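Local coordinates for protein peptidase S15/CocE/NonD (Thaumarchaeota archaeon SCGC AB-539-E09, PDB 4PF1) that acts as an aminopeptidase of the serine peptidase S15 family, with an alpha/beta hydrolase fold, and probably removes residues from the amino end of peptides, at residues 428-433 with 606-611; 468-473 with 575-580; 490-495 with 616-621; 529-534 with 582-587. One frame throughout, in Å; residues are numbered along the deposited sequence.

Overall arrangement
All four contacts lie in the beta-rich C-terminal region and are largely buried, but their chemistry follows their place in it. Contacts 1 and 3 share strand 606-625, which pairs with 425-430 near its start and with 489-496, contact 3 being the later part of that pairing; V429 of contact 1 is exposed, and contact 3 adds a salt bridge. Contact 2 joins strands 471-474 and 571-577 of a second sheet, combining a backbone pair and a water bridge with valines, a tryptophan and two glutamines, and reaches another subunit. Contact 4, nearest the chain's centre, has no strand pairing: side chains join edge strand 525-534 of that second sheet to a loop, with one weak bond to a backbone carbonyl.

Contact 1 of 4, residues 428-433 with 606-611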
loop_
_atom_site.group_PDB
_atom_site.type_symbol
_atom_site.label_atom_id
_atom_site.label_comp_id
_atom_site.label_asym_id
_atom_site.label_seq_id
_atom_site.Cartn_x
_atom_site.Cartn_y
_atom_site.Cartn_z
ATOM N N TYR A 428 3.941 -17.551 37.486
ATOM C CA TYR A 428 4.501 -16.375 36.815
ATOM C C TYR A 428 4.427 -15.163 37.736
ATOM O O TYR A 428 3.623 -15.142 38.676
ATOM C CB TYR A 428 3.815 -16.089 35.463
ATOM C CG TYR A 428 2.419 -15.508 35.547
ATOM C CD1 TYR A 428 1.314 -16.327 35.760
ATOM C CD2 TYR A 428 2.191 -14.153 35.323
ATOM C CE1 TYR A 428 0.018 -15.816 35.742
ATOM C CE2 TYR A 428 0.902 -13.623 35.345
ATOM C CZ TYR A 428 -0.183 -14.459 35.555
ATOM O OH TYR A 428 -1.459 -13.949 35.573
ATOM N N VAL A 429 5.272 -14.156 37.474
ATOM C CA VAL A 429 5.287 -12.930 38.259
ATOM C C VAL A 429 4.691 -11.799 37.420
ATOM O O VAL A 429 5.157 -11.538 36.305
ATOM C CB VAL A 429 6.703 -12.578 38.794
ATOM C CG1 VAL A 429 6.690 -11.261 39.571
ATOM C CG2 VAL A 429 7.262 -13.705 39.663
ATOM N N SER A 430 3.649 -11.145 37.952
ATOM C CA SER A 430 3.021 -10.009 37.294
ATOM C C SER A 430 3.562 -8.717 37.897
ATOM O O SER A 430 3.414 -8.482 39.102
ATOM C CB SER A 430 1.506 -10.081 37.422
ATOM O OG SER A 430 0.906 -8.864 37.007
ATOM N N ASP A 431 4.214 -7.897 37.068
ATOM C CA ASP A 431 4.821 -6.650 37.511
ATOM C C ASP A 431 4.012 -5.442 37.003
ATOM O O ASP A 431 4.047 -5.136 35.807
ATOM C CB ASP A 431 6.291 -6.578 37.041
ATOM C CG ASP A 431 7.073 -5.361 37.517
ATOM O OD1 ASP A 431 6.570 -4.636 38.404
ATOM O OD2 ASP A 431 8.194 -5.149 37.018
ATOM N N PRO A 432 3.323 -4.706 37.913
ATOM C CA PRO A 432 2.543 -3.531 37.474
ATOM C C PRO A 432 3.410 -2.407 36.887
ATOM O O PRO A 432 2.886 -1.563 36.166
ATOM C CB PRO A 432 1.830 -3.078 38.756
ATOM C CG PRO A 432 1.861 -4.276 39.660
ATOM C CD PRO A 432 3.165 -4.936 39.362
ATOM N N ALA A 433 4.737 -2.407 37.164
ATOM C CA ALA A 433 5.657 -1.415 36.582
ATOM C C ALA A 433 5.896 -1.733 35.093
ATOM O O ALA A 433 6.257 -0.844 34.322
ATOM C CB ALA A 433 6.978 -1.397 37.346
ATOM N N ALA A 606 3.629 -9.305 42.108
ATOM C CA ALA A 606 2.943 -10.420 42.752
ATOM C C ALA A 606 3.233 -11.721 42.026
ATOM O O ALA A 606 3.365 -11.732 40.798
ATOM C CB ALA A 606 1.446 -10.167 42.797
ATOM N N THR A 607 3.348 -12.812 42.793
ATOM C CA THR A 607 3.574 -14.159 42.280
ATOM C C THR A 607 2.211 -14.788 42.022
ATOM O O THR A 607 1.419 -14.932 42.950
ATOM C CB THR A 607 4.439 -14.958 43.270
ATOM O OG1 THR A 607 5.670 -14.265 43.457
ATOM C CG2 THR A 607 4.718 -16.372 42.796
ATOM N N GLN A 608 1.918 -15.103 40.752
ATOM C CA GLN A 608 0.625 -15.652 40.342
ATOM C C GLN A 608 0.732 -17.126 40.031
ATOM O O GLN A 608 1.694 -17.553 39.392
ATOM C CB GLN A 608 0.057 -14.899 39.115
ATOM C CG GLN A 608 0.360 -13.387 39.059
ATOM C CD GLN A 608 -0.430 -12.585 40.063
ATOM O OE1 GLN A 608 -0.234 -12.692 41.273
ATOM N NE2 GLN A 608 -1.286 -11.707 39.576
ATOM N N ARG A 609 -0.272 -17.908 40.459
ATOM C CA ARG A 609 -0.293 -19.351 40.242
ATOM C C ARG A 609 -1.648 -19.818 39.757
ATOM O O ARG A 609 -2.642 -19.628 40.455
ATOM C CB ARG A 609 0.069 -20.101 41.537
ATOM C CG ARG A 609 1.530 -20.038 41.927
ATOM C CD ARG A 609 1.730 -20.655 43.295
ATOM N NE ARG A 609 3.124 -20.586 43.730
ATOM C CZ ARG A 609 3.561 -21.028 44.904
ATOM N NH1 ARG A 609 2.718 -21.578 45.770
ATOM N NH2 ARG A 609 4.843 -20.928 45.220
ATOM N N VAL A 610 -1.690 -20.451 38.574
ATOM C CA VAL A 610 -2.913 -21.042 38.041
ATOM C C VAL A 610 -2.854 -22.546 38.357
ATOM O O VAL A 610 -2.032 -23.274 37.791
ATOM C CB VAL A 610 -3.129 -20.732 36.536
ATOM C CG1 VAL A 610 -4.235 -21.601 35.944
ATOM C CG2 VAL A 610 -3.442 -19.250 36.329
ATOM N N TRP A 611 -3.681 -22.981 39.322
ATOM C CA TRP A 611 -3.690 -24.353 39.825
ATOM C C TRP A 611 -4.470 -25.310 38.920
ATOM O O TRP A 611 -5.471 -24.926 38.320
ATOM C CB TRP A 611 -4.234 -24.386 41.257
ATOM C CG TRP A 611 -3.265 -23.834 42.267
ATOM C CD1 TRP A 611 -2.872 -22.534 42.409
ATOM C CD2 TRP A 611 -2.552 -24.579 43.266
ATOM N NE1 TRP A 611 -1.954 -22.424 43.427
ATOM C CE2 TRP A 611 -1.735 -23.665 43.968
ATOM C CE3 TRP A 611 -2.531 -25.934 43.640
ATOM C CZ2 TRP A 611 -0.933 -24.056 45.047
ATOM C CZ3 TRP A 611 -1.721 -26.323 44.698
ATOM C CH2 TRP A 611 -0.925 -25.392 45.381
#
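The phenol ring of Y428 carries Q608 CB on one face, with CB 3.7 Å from the ring centroid and displaced toward the rim on the side of CE1 and CZ, a CH-pi contact. L471 of strand 471-474 also packs against the tyrosine. With CG set between the backbone N and the carbonyl carbon (chi1 74°), the ring swings across toward the partner strand and lies beside the aliphatic part of the glutamine, whose CG also packs against S430 CB at 3.9 Å. On the other face of the sheet V429 and T607 form a looser pair, V429 CG2 lying 4.2 Å from T607 OG1. The backbones are antiparallel, with two hydrogen-bonded pairs flanking V429 and T607. Q608 N reaches Y428 O at 2.7 Å, nearly along the C=O axis, while Y428 N returns a bond to Q608 O. S430 N and A606 O, 2.9 Å apart, begin the second pair, which A606 N closes onto S430 O. Y428 OH bonds S578 OG, and S430 OG bonds Q589. If an alanine replaced Y428, the loss of ring and hydroxyl is likely to leave a gap beside Q608 CB and deprive S578 OG of a partner. The backbone ladder thus fixes the register, while the tyrosine joins an apolar ring face to a polar end that ties this strand pair to the loop at S578.

Contact 2 of 4, residues 468-473 with 575-580; sequences TDVLVW and QVQSSW
V576 O is the acceptor of a short, almost straight hydrogen bond from L471 N (2.8 Å, N-H...O angle 177°), which arrives in the carbonyl plane. The same oxygen has V470 CA 3.6 Å away in a CA-H...O contact. V576 N completes the hydrogen-bonded pair by donating to L471 O at 3.0 Å, tilted out of that carbonyl's plane. Beyond the ladder the two chains separate, and a water takes over: it donates to D469 O and accepts from S578 N at 2.9 Å, bridging the splayed ends. On one face of the sheet W473 reaches back with CG anti to its carbonyl carbon (chi1 -58°), and the edge of its indole at CZ3 meets V576 CG2 at 3.7 Å. On the other, V472 and Q575 lie side by side and point the same way, CG2 of the valine 4.1 Å from CG of the glutamine. V470 runs likewise alongside Q577, its CG2 3.8 Å from Q577 OE1. That amide oxygen is bonded by K506 NZ, whereas Q575 OE1 receives both T464 OG1 and K506 NZ; Q577 NE2 donates to S579 O and Q575 NE2 to Q461 O. Strand 471-474 is one of the two outer strands of its four-stranded antiparallel sheet; 571-577 separates it from 502-510, and V610 of strand 606-625 packs against L471, W473 and V576, while K434 of a second subunit bonds V470 O.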
loop_
_atom_site.group_PDB
_atom_site.type_symbol
_atom_site.label_atom_id
_atom_site.label_comp_id
_atom_site.label_asym_id
_atom_site.label_seq_id
_atom_site.Cartn_x
_atom_site.Cartn_y
_atom_site.Cartn_z
ATOM N N THR A 468 7.248 -13.954 29.746
ATOM C CA THR A 468 7.384 -14.717 30.993
ATOM C C THR A 468 6.282 -14.371 32.003
ATOM O O THR A 468 6.044 -15.157 32.921
ATOM C CB THR A 468 8.773 -14.523 31.605
ATOM O OG1 THR A 468 9.059 -13.128 31.703
ATOM C CG2 THR A 468 9.869 -15.231 30.812
ATOM N N ASP A 469 5.596 -13.214 31.827
ATOM C CA ASP A 469 4.499 -12.790 32.710
ATOM C C ASP A 469 3.119 -13.200 32.115
ATOM O O ASP A 469 2.090 -12.614 32.458
ATOM C CB ASP A 469 4.568 -11.265 32.989
ATOM C CG ASP A 469 4.532 -10.364 31.760
ATOM O OD1 ASP A 469 4.632 -10.892 30.629
ATOM O OD2 ASP A 469 4.445 -9.130 31.932
ATOM N N VAL A 470 3.116 -14.221 31.229
ATOM C CA VAL A 470 1.915 -14.752 30.569
ATOM C C VAL A 470 1.981 -16.292 30.598
ATOM O O VAL A 470 3.049 -16.860 30.371
ATOM C CB VAL A 470 1.769 -14.213 29.098
ATOM C CG1 VAL A 470 0.562 -14.832 28.385
ATOM C CG2 VAL A 470 1.687 -12.686 29.058
ATOM N N LEU A 471 0.850 -16.961 30.890
ATOM C CA LEU A 471 0.784 -18.423 30.876
ATOM C C LEU A 471 0.136 -18.887 29.593
ATOM O O LEU A 471 -0.775 -18.224 29.093
ATOM C CB LEU A 471 0.026 -18.978 32.086
ATOM C CG LEU A 471 0.649 -18.760 33.468
ATOM C CD1 LEU A 471 -0.218 -19.363 34.538
ATOM C CD2 LEU A 471 2.073 -19.340 33.557
ATOM N N VAL A 472 0.634 -19.990 29.022
ATOM C CA VAL A 472 0.135 -20.504 27.743
ATOM C C VAL A 472 -0.127 -22.018 27.829
ATOM O O VAL A 472 0.681 -22.759 28.395
ATOM C CB VAL A 472 1.114 -20.174 26.564
ATOM C CG1 VAL A 472 0.478 -20.485 25.216
ATOM C CG2 VAL A 472 1.584 -18.715 26.607
ATOM N N TRP A 473 -1.261 -22.462 27.258
ATOM C CA TRP A 473 -1.655 -23.869 27.132
ATOM C C TRP A 473 -2.247 -24.080 25.747
ATOM O O TRP A 473 -2.986 -23.221 25.266
ATOM C CB TRP A 473 -2.671 -24.285 28.211
ATOM C CG TRP A 473 -2.203 -24.089 29.621
ATOM C CD1 TRP A 473 -1.479 -24.965 30.377
ATOM C CD2 TRP A 473 -2.469 -22.957 30.457
ATOM N NE1 TRP A 473 -1.275 -24.445 31.636
ATOM C CE2 TRP A 473 -1.873 -23.212 31.713
ATOM C CE3 TRP A 473 -3.181 -21.757 30.276
ATOM C CZ2 TRP A 473 -1.950 -22.303 32.775
ATOM C CZ3 TRP A 473 -3.256 -20.861 31.329
ATOM C CH2 TRP A 473 -2.663 -21.146 32.566
ATOM N N GLN A 575 -4.587 -18.484 26.927
ATOM C CA GLN A 575 -3.565 -17.588 27.466
ATOM C C GLN A 575 -4.114 -16.875 28.699
ATOM O O GLN A 575 -5.260 -16.423 28.681
ATOM C CB GLN A 575 -3.083 -16.579 26.409
ATOM C CG GLN A 575 -2.045 -17.159 25.442
ATOM C CD GLN A 575 -1.473 -16.144 24.473
ATOM O OE1 GLN A 575 -1.410 -14.940 24.741
ATOM N NE2 GLN A 575 -0.993 -16.622 23.335
ATOM N N VAL A 576 -3.331 -16.847 29.795
ATOM C CA VAL A 576 -3.722 -16.177 31.045
ATOM C C VAL A 576 -2.641 -15.140 31.439
ATOM O O VAL A 576 -1.450 -15.455 31.459
ATOM C CB VAL A 576 -4.036 -17.180 32.197
ATOM C CG1 VAL A 576 -4.073 -16.484 33.563
ATOM C CG2 VAL A 576 -5.352 -17.908 31.940
ATOM N N GLN A 577 -3.077 -13.903 31.730
ATOM C CA GLN A 577 -2.202 -12.804 32.139
ATOM C C GLN A 577 -2.902 -11.940 33.208
ATOM O O GLN A 577 -4.071 -12.190 33.514
ATOM C CB GLN A 577 -1.756 -11.968 30.923
ATOM C CG GLN A 577 -2.893 -11.435 30.062
ATOM C CD GLN A 577 -2.388 -10.849 28.772
ATOM O OE1 GLN A 577 -1.770 -11.532 27.954
ATOM N NE2 GLN A 577 -2.659 -9.572 28.547
ATOM N N SER A 578 -2.184 -10.956 33.796
ATOM C CA SER A 578 -2.727 -10.145 34.893
ATOM C C SER A 578 -2.853 -8.636 34.575
ATOM O O SER A 578 -3.144 -7.840 35.477
ATOM C CB SER A 578 -1.893 -10.340 36.153
ATOM O OG SER A 578 -2.139 -11.605 36.741
ATOM N N SER A 579 -2.671 -8.255 33.301
ATOM C CA SER A 579 -2.810 -6.873 32.836
ATOM C C SER A 579 -3.133 -6.844 31.341
ATOM O O SER A 579 -2.789 -7.776 30.614
ATOM C CB SER A 579 -1.552 -6.057 33.135
ATOM O OG SER A 579 -0.375 -6.674 32.647
ATOM N N TRP A 580 -3.839 -5.788 30.905
ATOM C CA TRP A 580 -4.308 -5.553 29.533
ATOM C C TRP A 580 -4.303 -4.037 29.324
ATOM O O TRP A 580 -5.353 -3.397 29.298
ATOM C CB TRP A 580 -5.728 -6.143 29.388
ATOM C CG TRP A 580 -5.939 -7.112 28.262
ATOM C CD1 TRP A 580 -5.026 -7.523 27.334
ATOM C CD2 TRP A 580 -7.171 -7.768 27.934
ATOM N NE1 TRP A 580 -5.611 -8.406 26.452
ATOM C CE2 TRP A 580 -6.931 -8.566 26.793
ATOM C CE3 TRP A 580 -8.459 -7.765 28.501
ATOM C CZ2 TRP A 580 -7.929 -9.359 26.212
ATOM C CZ3 TRP A 580 -9.446 -8.549 27.922
ATOM C CH2 TRP A 580 -9.181 -9.327 26.788
HETATM O O HOH W 1 0.686 -10.708 33.705
#

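Contact 3 of 4, residues 490-495 with 616-621; sequences ARLFAS and YPTAIE
R491 and E621 meet with their side chains at about a right angle, the guanidinium and carboxylate planes 38° apart. The arginine leaves the strand with CG anti to the backbone N and bends at chi3 (74°), which turns NH1 onto E621 OE2 at 2.8 Å; the carboxylate oxygen lies in the guanidinium plane and uses its anti lone pair. Its other oxygen, OE1, bonds Y403 OH. NH2 makes a weak bond to P617 O, and D405 gives NH1 a second acidic partner. The ring of F493 packs against Y616 and P617, where strand 606-625 is broken: Y616 CA sits over one face, 3.8 Å from the centroid, and P617 CD touches CE2 at 3.5 Å. The two aromatic rings are oblique, at 49°. T618 OG1 accepts from F493 N at 2.9 Å and is also bonded to W611 O, apparently standing in for a backbone acceptor where the pairing is interrupted. Regular pairing then begins: R491 N donates to A619 O at 2.9 Å and A619 N answers to R491 O, with A490 CB against I620 CD1 on the opposite sheet face. The antiparallel pairing is consistent with the jelly-roll-like C-terminal domain of X-Pro dipeptidyl-peptidase relatives.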
loop_
_atom_site.group_PDB
_atom_site.type_symbol
_atom_site.label_atom_id
_atom_site.label_comp_id
_atom_site.label_asym_id
_atom_site.label_seq_id
_atom_site.Cartn_x
_atom_site.Cartn_y
_atom_site.Cartn_z
ATOM N N ALA A 490 -14.752 -19.541 31.955
ATOM C CA ALA A 490 -13.475 -19.896 32.547
ATOM C C ALA A 490 -13.650 -20.185 34.028
ATOM O O ALA A 490 -14.089 -19.311 34.788
ATOM C CB ALA A 490 -12.463 -18.777 32.340
ATOM N N ARG A 491 -13.376 -21.435 34.429
ATOM C CA ARG A 491 -13.406 -21.834 35.828
ATOM C C ARG A 491 -11.970 -21.806 36.291
ATOM O O ARG A 491 -11.227 -22.761 36.069
ATOM C CB ARG A 491 -14.065 -23.212 36.006
ATOM C CG ARG A 491 -14.387 -23.543 37.460
ATOM C CD ARG A 491 -15.093 -24.876 37.597
ATOM N NE ARG A 491 -14.183 -26.006 37.396
ATOM C CZ ARG A 491 -14.239 -26.835 36.357
ATOM N NH1 ARG A 491 -15.172 -26.682 35.424
ATOM N NH2 ARG A 491 -13.366 -27.828 36.246
ATOM N N LEU A 492 -11.536 -20.645 36.786
ATOM C CA LEU A 492 -10.148 -20.413 37.143
ATOM C C LEU A 492 -9.902 -20.545 38.638
ATOM O O LEU A 492 -10.525 -19.850 39.437
ATOM C CB LEU A 492 -9.717 -19.016 36.650
ATOM C CG LEU A 492 -8.281 -18.588 36.975
ATOM C CD1 LEU A 492 -7.284 -19.219 36.004
ATOM C CD2 LEU A 492 -8.153 -17.077 36.964
ATOM N N PHE A 493 -8.968 -21.434 39.004
ATOM C CA PHE A 493 -8.507 -21.607 40.375
ATOM C C PHE A 493 -7.124 -20.995 40.444
ATOM O O PHE A 493 -6.181 -21.527 39.850
ATOM C CB PHE A 493 -8.501 -23.092 40.782
ATOM C CG PHE A 493 -9.870 -23.709 40.938
ATOM C CD1 PHE A 493 -10.536 -23.665 42.157
ATOM C CD2 PHE A 493 -10.488 -24.352 39.872
ATOM C CE1 PHE A 493 -11.793 -24.259 42.308
ATOM C CE2 PHE A 493 -11.758 -24.914 40.014
ATOM C CZ PHE A 493 -12.398 -24.873 41.234
ATOM N N ALA A 494 -7.019 -19.812 41.055
ATOM C CA ALA A 494 -5.756 -19.090 41.074
ATOM C C ALA A 494 -5.425 -18.483 42.436
ATOM O O ALA A 494 -6.321 -18.105 43.194
ATOM C CB ALA A 494 -5.771 -18.000 40.016
ATOM N N SER A 495 -4.122 -18.371 42.723
ATOM C CA SER A 495 -3.614 -17.743 43.936
ATOM C C SER A 495 -2.666 -16.605 43.573
ATOM O O SER A 495 -1.984 -16.671 42.550
ATOM C CB SER A 495 -2.910 -18.765 44.826
ATOM O OG SER A 495 -1.682 -19.202 44.267
ATOM N N TYR A 616 -8.580 -28.398 42.622
ATOM C CA TYR A 616 -8.663 -27.107 41.925
ATOM C C TYR A 616 -8.495 -27.290 40.389
ATOM O O TYR A 616 -7.437 -26.948 39.847
ATOM C CB TYR A 616 -7.599 -26.126 42.472
ATOM C CG TYR A 616 -7.587 -25.966 43.979
ATOM C CD1 TYR A 616 -8.661 -25.383 44.648
ATOM C CD2 TYR A 616 -6.463 -26.307 44.726
ATOM C CE1 TYR A 616 -8.640 -25.199 46.030
ATOM C CE2 TYR A 616 -6.430 -26.128 46.109
ATOM C CZ TYR A 616 -7.524 -25.575 46.758
ATOM O OH TYR A 616 -7.496 -25.388 48.120
ATOM N N PRO A 617 -9.509 -27.835 39.662
ATOM C CA PRO A 617 -9.320 -28.058 38.221
ATOM C C PRO A 617 -9.666 -26.838 37.357
ATOM O O PRO A 617 -10.830 -26.643 36.978
ATOM C CB PRO A 617 -10.233 -29.255 37.925
ATOM C CG PRO A 617 -11.305 -29.190 38.967
ATOM C CD PRO A 617 -10.825 -28.336 40.117
ATOM N N THR A 618 -8.640 -26.027 37.019
ATOM C CA THR A 618 -8.815 -24.881 36.125
ATOM C C THR A 618 -9.132 -25.410 34.732
ATOM O O THR A 618 -8.423 -26.290 34.232
ATOM C CB THR A 618 -7.578 -23.972 36.136
ATOM O OG1 THR A 618 -7.447 -23.380 37.429
ATOM C CG2 THR A 618 -7.637 -22.880 35.062
ATOM N N ALA A 619 -10.231 -24.915 34.131
ATOM C CA ALA A 619 -10.680 -25.353 32.811
ATOM C C ALA A 619 -11.571 -24.329 32.151
ATOM O O ALA A 619 -12.156 -23.480 32.829
ATOM C CB ALA A 619 -11.442 -26.669 32.934
ATOM N N ILE A 620 -11.718 -24.442 30.826
ATOM C CA ILE A 620 -12.665 -23.646 30.057
ATOM C C ILE A 620 -13.887 -24.521 29.833
ATOM O O ILE A 620 -13.761 -25.637 29.319
ATOM C CB ILE A 620 -12.067 -23.125 28.715
ATOM C CG1 ILE A 620 -10.747 -22.331 28.920
ATOM C CG2 ILE A 620 -13.111 -22.322 27.907
ATOM C CD1 ILE A 620 -10.815 -21.103 29.836
ATOM N N GLU A 621 -15.053 -24.050 30.276
ATOM C CA GLU A 621 -16.307 -24.773 30.095
ATOM C C GLU A 621 -16.889 -24.357 28.757
ATOM O O GLU A 621 -17.363 -23.228 28.618
ATOM C CB GLU A 621 -17.277 -24.491 31.255
ATOM C CG GLU A 621 -16.732 -24.872 32.625
ATOM C CD GLU A 621 -17.583 -24.460 33.814
ATOM O OE1 GLU A 621 -18.645 -23.827 33.608
ATOM O OE2 GLU A 621 -17.189 -24.781 34.958
#

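Contact 4 of 4, residues 529-534 with 582-587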
loop_
_atom_site.group_PDB
_atom_site.type_symbol
_atom_site.label_atom_id
_atom_site.label_comp_id
_atom_site.label_asym_id
_atom_site.label_seq_id
_atom_site.Cartn_x
_atom_site.Cartn_y
_atom_site.Cartn_z
ATOM N N SER A 529 -12.033 -15.405 21.666
ATOM C CA SER A 529 -12.898 -14.990 22.771
ATOM C C SER A 529 -12.038 -14.715 23.980
ATOM O O SER A 529 -11.312 -15.599 24.424
ATOM C CB SER A 529 -13.941 -16.061 23.076
ATOM O OG SER A 529 -14.728 -15.716 24.202
ATOM N N ALA A 530 -12.071 -13.476 24.486
ATOM C CA ALA A 530 -11.240 -13.089 25.619
ATOM C C ALA A 530 -11.905 -12.033 26.486
ATOM O O ALA A 530 -12.599 -11.154 25.971
ATOM C CB ALA A 530 -9.899 -12.571 25.122
ATOM N N ASP A 531 -11.676 -12.103 27.805
ATOM C CA ASP A 531 -12.178 -11.098 28.734
ATOM C C ASP A 531 -11.317 -11.014 29.990
ATOM O O ASP A 531 -10.367 -11.783 30.153
ATOM C CB ASP A 531 -13.663 -11.311 29.087
ATOM C CG ASP A 531 -14.457 -10.011 29.019
ATOM O OD1 ASP A 531 -13.903 -8.953 29.403
ATOM O OD2 ASP A 531 -15.609 -10.045 28.544
ATOM N N ILE A 532 -11.626 -10.036 30.848
ATOM C CA ILE A 532 -10.877 -9.735 32.069
ATOM C C ILE A 532 -11.821 -9.693 33.276
ATOM O O ILE A 532 -12.977 -9.280 33.153
ATOM C CB ILE A 532 -10.099 -8.385 31.884
ATOM C CG1 ILE A 532 -9.261 -8.002 33.140
ATOM C CG2 ILE A 532 -11.034 -7.242 31.439
ATOM C CD1 ILE A 532 -8.249 -6.850 32.931
ATOM N N PHE A 533 -11.316 -10.113 34.442
ATOM C CA PHE A 533 -12.068 -10.079 35.687
ATOM C C PHE A 533 -11.254 -9.348 36.752
ATOM O O PHE A 533 -10.104 -9.715 37.001
ATOM C CB PHE A 533 -12.417 -11.513 36.151
ATOM C CG PHE A 533 -13.442 -11.590 37.264
ATOM C CD1 PHE A 533 -13.104 -11.251 38.571
ATOM C CD2 PHE A 533 -14.729 -12.050 37.013
ATOM C CE1 PHE A 533 -14.054 -11.311 39.594
ATOM C CE2 PHE A 533 -15.669 -12.135 38.041
ATOM C CZ PHE A 533 -15.329 -11.760 39.325
ATOM N N ARG A 534 -11.848 -8.326 37.394
ATOM C CA ARG A 534 -11.181 -7.610 38.484
ATOM C C ARG A 534 -11.441 -8.376 39.782
ATOM O O ARG A 534 -12.578 -8.421 40.263
ATOM C CB ARG A 534 -11.639 -6.144 38.566
ATOM C CG ARG A 534 -10.791 -5.300 39.518
ATOM C CD ARG A 534 -10.551 -3.909 38.980
ATOM N NE ARG A 534 -9.428 -3.867 38.042
ATOM C CZ ARG A 534 -9.036 -2.771 37.398
ATOM N NH1 ARG A 534 -9.682 -1.624 37.570
ATOM N NH2 ARG A 534 -8.004 -2.816 36.567
ATOM N N PRO A 582 -2.834 -0.120 27.602
ATOM C CA PRO A 582 -3.468 0.887 28.478
ATOM C C PRO A 582 -4.998 0.900 28.452
ATOM O O PRO A 582 -5.592 1.713 29.162
ATOM C CB PRO A 582 -2.902 2.201 27.935
ATOM C CG PRO A 582 -2.778 1.953 26.459
ATOM C CD PRO A 582 -2.469 0.473 26.297
ATOM N N LEU A 583 -5.637 0.025 27.635
ATOM C CA LEU A 583 -7.103 -0.064 27.537
ATOM C C LEU A 583 -7.712 -0.188 28.934
ATOM O O LEU A 583 -8.581 0.602 29.289
ATOM C CB LEU A 583 -7.528 -1.248 26.635
ATOM C CG LEU A 583 -9.049 -1.502 26.448
ATOM C CD1 LEU A 583 -9.807 -0.220 26.035
ATOM C CD2 LEU A 583 -9.290 -2.594 25.433
ATOM N N TYR A 584 -7.188 -1.117 29.748
ATOM C CA TYR A 584 -7.615 -1.279 31.135
ATOM C C TYR A 584 -6.569 -0.697 32.066
ATOM O O TYR A 584 -5.372 -0.866 31.818
ATOM C CB TYR A 584 -7.858 -2.761 31.465
ATOM C CG TYR A 584 -9.024 -3.353 30.709
ATOM C CD1 TYR A 584 -8.838 -3.981 29.481
ATOM C CD2 TYR A 584 -10.321 -3.247 31.200
ATOM C CE1 TYR A 584 -9.915 -4.500 28.767
ATOM C CE2 TYR A 584 -11.402 -3.779 30.503
ATOM C CZ TYR A 584 -11.197 -4.390 29.278
ATOM O OH TYR A 584 -12.261 -4.903 28.585
ATOM N N ASP A 585 -7.001 -0.009 33.142
ATOM C CA ASP A 585 -6.048 0.519 34.118
ATOM C C ASP A 585 -5.433 -0.653 34.904
ATOM O O ASP A 585 -6.039 -1.726 34.980
ATOM C CB ASP A 585 -6.695 1.566 35.052
ATOM C CG ASP A 585 -7.814 1.074 35.955
ATOM O OD1 ASP A 585 -8.357 -0.020 35.692
ATOM O OD2 ASP A 585 -8.179 1.807 36.892
ATOM N N ARG A 586 -4.210 -0.476 35.409
ATOM C CA ARG A 586 -3.510 -1.541 36.131
ATOM C C ARG A 586 -4.126 -1.818 37.474
ATOM O O ARG A 586 -4.475 -0.884 38.207
ATOM C CB ARG A 586 -2.035 -1.184 36.359
ATOM C CG ARG A 586 -1.233 -0.914 35.106
ATOM C CD ARG A 586 0.076 -0.230 35.440
ATOM N NE ARG A 586 -0.114 1.019 36.185
ATOM C CZ ARG A 586 0.710 1.457 37.132
ATOM N NH1 ARG A 586 1.784 0.754 37.465
ATOM N NH2 ARG A 586 0.463 2.598 37.757
ATOM N N ASN A 587 -4.186 -3.098 37.841
ATOM C CA ASN A 587 -4.565 -3.474 39.186
ATOM C C ASN A 587 -3.313 -3.281 40.053
ATOM O O ASN A 587 -2.235 -3.740 39.659
ATOM C CB ASN A 587 -5.081 -4.914 39.240
ATOM C CG ASN A 587 -5.757 -5.258 40.545
ATOM O OD1 ASN A 587 -5.143 -5.251 41.618
ATOM N ND2 ASN A 587 -7.041 -5.569 40.480
#
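R534 grips one oxygen of D585 with both terminal nitrogens: NH1 lies 2.8 Å and NH2 3.0 Å from OD1, each with that oxygen close to the guanidinium plane. The carboxylate is turned 41° from it, with NH1 arriving on its syn side and NH2 from above its plane. The arginine side chain is bent twice on the way. CG starts anti to the backbone N, then the chain bends at chi2 (141°, off the usual staggered values) and again at chi3, while D585 holds CG in the crowded position between its N and carbonyl carbon. NH2 adds a weak bond to D585 O, 2.8 Å away at the guanidinium edge. Strand 525-534 is an outer strand of a four-stranded antiparallel sheet in the C-terminal domain, and here it faces the loop after 571-577, with A201 of the preceding hydrolase region against I532, R534 and Y584, and F202 against D585. A methionine in place of R534 would probably leave the buried D585 OD1 without a positive partner and also deprive D502, which NH2 salt-bridges, of a counter-charge. The Y584 ring takes I532 CG2 over one face, 3.8 Å from its centroid, the two side chains sliding past each other in opposite directions; Y584 OH is bonded by R203. N587 sets its amide at 80° to the guanidinium, ND2 3.8 Å from R534 NE, and donates to D500 and D502, while OD1 accepts from Q589 N.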